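Local coordinates for Phikz039 (Pseudomonas phage phikz, PDB 3ZBQ), which is a phage-encoded member of the tubulin/FtsZ-like family, known as PhuZ, and holds guanosine-5'-diphosphate in its nucleotide pocket, at residues A[104-118]-A[143-157]. Residues are numbered along the deposited sequence; the frame is centred on the assembly and turned at random.
Sequences MGGASGSTIGPSLVS and NSSGSLKTFEGVSSV. With GDP (guanosine-5'-diphosphate), chain B.
N143 reaches from its helix to the glycine-rich segment 104-110. Its ND2 donates to G105 O at 2.9 Å, with a nearly straight N-H...O angle of 164°. G105 O lies in the amide plane of N143, while the donor sits above the plane of the G105 carbonyl. The same ND2 also bonds K72 O, so two backbone oxygens fix the amide. S147 OG lies 2.9 Å from M104 O and 3.1 Å from N143 O.

M104 makes the main apolar contact. Its chain bends at chi3 (67°). The bend brings CE to 3.6 Å from F151 CE2, next to L148 CB. M104 SD lies at the edge of the F151 ring, 5.1 Å from the centroid, in a Met-aromatic contact. Further along, P114 CB meets T150 CG2 at 3.5 Å, the two side chains crossing at about a right angle. P114 CG approaches the F151 ring edge. V154 packs against the turn from P114 to S118: CG1 lies 3.7 Å from S118 CB and CG2 lies near P114 O. The axes of 109-118 and 143-157 approach to 9.7 Å and run 18° from parallel.

The other side of the segment faces the ligand. A107 N and S108 N both donate to GDP O3B, and G109 N donates to O2B. G106 CA packs closely against GDP C5'. Segment 104-110 is consistent with the glycine-rich tubulin signature loop (T4) of the tubulin/FtsZ nucleotide-binding fold, here backed by helix 138-158.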
# COMPACT_ATOMS: atom_id res chain seq x y z
N MET A 104 -1.45 -5.73 3.14
CA MET A 104 -1.43 -5.41 4.56
C MET A 104 -1.43 -6.66 5.46
O MET A 104 -1.01 -6.60 6.62
CB MET A 104 -2.65 -4.56 4.91
CG MET A 104 -2.63 -3.21 4.23
SD MET A 104 -4.23 -2.37 4.31
CE MET A 104 -4.37 -2.04 6.06
N GLY A 105 -1.90 -7.77 4.92
CA GLY A 105 -2.08 -8.97 5.74
C GLY A 105 -0.91 -9.92 5.76
O GLY A 105 -0.91 -10.92 6.49
N GLY A 106 0.09 -9.62 4.94
CA GLY A 106 1.31 -10.40 4.89
C GLY A 106 2.36 -9.87 5.84
O GLY A 106 2.06 -9.08 6.74
N ALA A 107 3.61 -10.31 5.66
CA ALA A 107 4.70 -9.95 6.56
C ALA A 107 5.74 -9.02 5.93
O ALA A 107 6.23 -8.10 6.57
CB ALA A 107 5.39 -11.21 7.07
N SER A 108 6.08 -9.29 4.67
CA SER A 108 7.20 -8.61 4.04
C SER A 108 6.77 -7.32 3.37
O SER A 108 7.38 -6.27 3.56
CB SER A 108 7.89 -9.53 3.04
OG SER A 108 8.43 -10.65 3.72
N GLY A 109 5.69 -7.39 2.59
CA GLY A 109 5.21 -6.17 1.94
C GLY A 109 4.75 -5.16 2.97
O GLY A 109 4.96 -3.96 2.81
N SER A 110 4.12 -5.64 4.05
CA SER A 110 3.55 -4.76 5.06
C SER A 110 4.57 -4.19 6.04
O SER A 110 4.21 -3.45 6.96
CB SER A 110 2.46 -5.48 5.83
OG SER A 110 3.04 -6.44 6.72
N THR A 111 5.83 -4.54 5.86
CA THR A 111 6.91 -3.93 6.65
C THR A 111 7.88 -3.19 5.73
O THR A 111 8.18 -2.02 5.97
CB THR A 111 7.65 -4.97 7.53
OG1 THR A 111 8.10 -6.05 6.71
CG2 THR A 111 6.71 -5.51 8.60
N ILE A 112 8.34 -3.86 4.68
CA ILE A 112 9.19 -3.21 3.67
C ILE A 112 8.51 -1.98 3.07
O ILE A 112 9.11 -0.92 2.99
CB ILE A 112 9.57 -4.18 2.51
CG1 ILE A 112 10.44 -5.32 3.02
CG2 ILE A 112 10.30 -3.42 1.40
CD1 ILE A 112 10.58 -6.48 2.01
N GLY A 113 7.25 -2.13 2.67
CA GLY A 113 6.52 -1.04 2.02
C GLY A 113 6.43 0.20 2.89
O GLY A 113 6.91 1.28 2.51
N PRO A 114 5.78 0.07 4.05
CA PRO A 114 5.68 1.22 4.95
C PRO A 114 7.04 1.75 5.41
O PRO A 114 7.17 2.96 5.62
CB PRO A 114 4.87 0.68 6.12
CG PRO A 114 4.00 -0.39 5.50
CD PRO A 114 4.90 -1.04 4.47
N SER A 115 8.03 0.88 5.56
CA SER A 115 9.37 1.36 5.91
C SER A 115 9.97 2.22 4.81
O SER A 115 10.64 3.22 5.09
CB SER A 115 10.32 0.21 6.24
OG SER A 115 9.83 -0.51 7.35
N LEU A 116 9.75 1.83 3.55
CA LEU A 116 10.21 2.64 2.43
C LEU A 116 9.46 3.96 2.39
O LEU A 116 10.07 5.00 2.17
CB LEU A 116 10.07 1.91 1.09
CG LEU A 116 11.14 0.85 0.80
CD1 LEU A 116 10.68 -0.09 -0.32
CD2 LEU A 116 12.47 1.49 0.43
N VAL A 117 8.15 3.93 2.62
CA VAL A 117 7.36 5.17 2.62
C VAL A 117 7.89 6.12 3.68
O VAL A 117 8.06 7.32 3.43
CB VAL A 117 5.87 4.89 2.90
CG1 VAL A 117 5.10 6.22 3.00
CG2 VAL A 117 5.28 4.04 1.81
N SER A 118 8.17 5.58 4.86
CA SER A 118 8.68 6.39 5.96
C SER A 118 10.02 7.02 5.60
O SER A 118 10.22 8.23 5.78
CB SER A 118 8.83 5.56 7.23
OG SER A 118 9.20 6.39 8.31
N ASN A 143 -2.27 -8.82 11.15
CA ASN A 143 -1.34 -8.10 10.27
C ASN A 143 -1.97 -6.89 9.62
O ASN A 143 -1.35 -5.82 9.56
CB ASN A 143 -0.75 -9.03 9.21
CG ASN A 143 0.23 -10.03 9.80
OD1 ASN A 143 0.68 -9.87 10.94
ND2 ASN A 143 0.57 -11.05 9.02
N SER A 144 -3.20 -7.04 9.11
CA SER A 144 -3.88 -5.91 8.46
C SER A 144 -4.19 -4.79 9.46
O SER A 144 -4.08 -3.60 9.14
CB SER A 144 -5.14 -6.36 7.71
OG SER A 144 -4.84 -7.19 6.60
N SER A 145 -4.58 -5.17 10.68
CA SER A 145 -4.81 -4.16 11.73
C SER A 145 -3.52 -3.43 12.10
O SER A 145 -3.51 -2.20 12.26
CB SER A 145 -5.42 -4.79 12.99
OG SER A 145 -6.68 -5.37 12.70
N GLY A 146 -2.43 -4.19 12.24
CA GLY A 146 -1.13 -3.59 12.49
C GLY A 146 -0.68 -2.68 11.35
O GLY A 146 -0.09 -1.62 11.56
N SER A 147 -0.96 -3.10 10.12
CA SER A 147 -0.62 -2.28 8.97
C SER A 147 -1.39 -0.98 8.98
O SER A 147 -0.84 0.08 8.64
CB SER A 147 -0.87 -3.03 7.66
OG SER A 147 0.08 -4.06 7.48
N LEU A 148 -2.67 -1.03 9.37
CA LEU A 148 -3.47 0.20 9.38
C LEU A 148 -2.90 1.16 10.41
O LEU A 148 -2.75 2.37 10.16
CB LEU A 148 -4.94 -0.11 9.69
CG LEU A 148 -5.84 1.13 9.80
CD1 LEU A 148 -5.89 1.89 8.47
CD2 LEU A 148 -7.25 0.76 10.23
N LYS A 149 -2.56 0.61 11.58
CA LYS A 149 -1.92 1.37 12.64
C LYS A 149 -0.56 1.89 12.19
O LYS A 149 -0.17 3.02 12.54
CB LYS A 149 -1.78 0.50 13.89
CG LYS A 149 -3.09 0.32 14.65
CD LYS A 149 -2.94 -0.78 15.70
CE LYS A 149 -4.26 -1.09 16.40
NZ LYS A 149 -4.75 0.05 17.21
N THR A 150 0.16 1.09 11.41
CA THR A 150 1.46 1.48 10.86
C THR A 150 1.34 2.75 10.00
O THR A 150 2.18 3.64 10.09
CB THR A 150 2.07 0.33 10.05
OG1 THR A 150 2.43 -0.75 10.95
CG2 THR A 150 3.31 0.79 9.27
N PHE A 151 0.31 2.83 9.17
CA PHE A 151 0.12 4.02 8.32
C PHE A 151 0.06 5.27 9.18
O PHE A 151 0.57 6.33 8.81
CB PHE A 151 -1.18 3.91 7.52
CG PHE A 151 -1.27 2.69 6.63
CD1 PHE A 151 -0.12 2.06 6.16
CD2 PHE A 151 -2.51 2.20 6.25
CE1 PHE A 151 -0.22 0.94 5.34
CE2 PHE A 151 -2.62 1.08 5.42
CZ PHE A 151 -1.47 0.46 4.96
N GLU A 152 -0.60 5.15 10.32
CA GLU A 152 -0.74 6.27 11.24
C GLU A 152 0.59 6.59 11.89
O GLU A 152 0.96 7.76 12.03
CB GLU A 152 -1.79 5.94 12.30
CG GLU A 152 -2.47 7.14 12.94
CD GLU A 152 -3.63 7.69 12.11
OE1 GLU A 152 -3.50 7.80 10.87
OE2 GLU A 152 -4.68 8.04 12.70
N GLY A 153 1.33 5.54 12.26
CA GLY A 153 2.65 5.70 12.85
C GLY A 153 3.65 6.31 11.88
O GLY A 153 4.45 7.17 12.25
N VAL A 154 3.61 5.85 10.63
CA VAL A 154 4.51 6.40 9.61
C VAL A 154 4.16 7.86 9.30
O VAL A 154 5.05 8.70 9.13
CB VAL A 154 4.51 5.53 8.32
CG1 VAL A 154 5.22 6.26 7.18
CG2 VAL A 154 5.17 4.17 8.59
N SER A 155 2.86 8.17 9.27
CA SER A 155 2.42 9.56 9.08
C SER A 155 3.03 10.44 10.18
O SER A 155 3.56 11.53 9.91
CB SER A 155 0.90 9.67 9.15
OG SER A 155 0.26 8.92 8.13
N SER A 156 2.94 9.96 11.41
CA SER A 156 3.44 10.69 12.56
C SER A 156 4.96 10.85 12.55
O SER A 156 5.46 11.95 12.74
CB SER A 156 3.00 10.03 13.87
OG SER A 156 1.59 9.99 13.96
N VAL A 157 5.67 9.75 12.34
CA VAL A 157 7.13 9.75 12.41
C VAL A 157 7.76 10.54 11.26
O VAL A 157 8.72 11.30 11.47
CB VAL A 157 7.69 8.31 12.45
CG1 VAL A 157 9.18 8.31 12.24
CG2 VAL A 157 7.33 7.66 13.79
PB GDP B . 4.16 -11.01 1.95
O1B GDP B . 5.03 -11.63 0.88
O2B GDP B . 4.09 -9.51 1.77
O3B GDP B . 4.64 -11.36 3.34
O3A GDP B . 2.65 -11.56 1.85
PA GDP B . 1.79 -11.74 0.51
O1A GDP B . 2.34 -12.72 -0.51
O2A GDP B . 1.53 -10.39 -0.12
O5' GDP B . 0.43 -12.34 1.08
C5' GDP B . -0.30 -11.67 2.11
C4' GDP B . -1.77 -11.59 1.71
O4' GDP B . -1.91 -10.70 0.59
C3' GDP B . -2.35 -12.91 1.23
O3' GDP B . -2.86 -13.66 2.34
C2' GDP B . -3.45 -12.46 0.29
O2' GDP B . -4.61 -12.12 1.05
C1' GDP B . -2.96 -11.15 -0.27
N9 GDP B . -2.36 -11.30 -1.61
C8 GDP B . -1.19 -11.88 -1.95
N7 GDP B . -0.98 -11.80 -3.28
C5 GDP B . -2.03 -11.15 -3.83
C6 GDP B . -2.45 -10.73 -5.18
O6 GDP B . -1.74 -10.95 -6.19
N1 GDP B . -3.62 -10.07 -5.28
C2 GDP B . -4.40 -9.80 -4.22
N2 GDP B . -5.58 -9.15 -4.38
N3 GDP B . -4.08 -10.16 -2.96
C4 GDP B . -2.93 -10.82 -2.72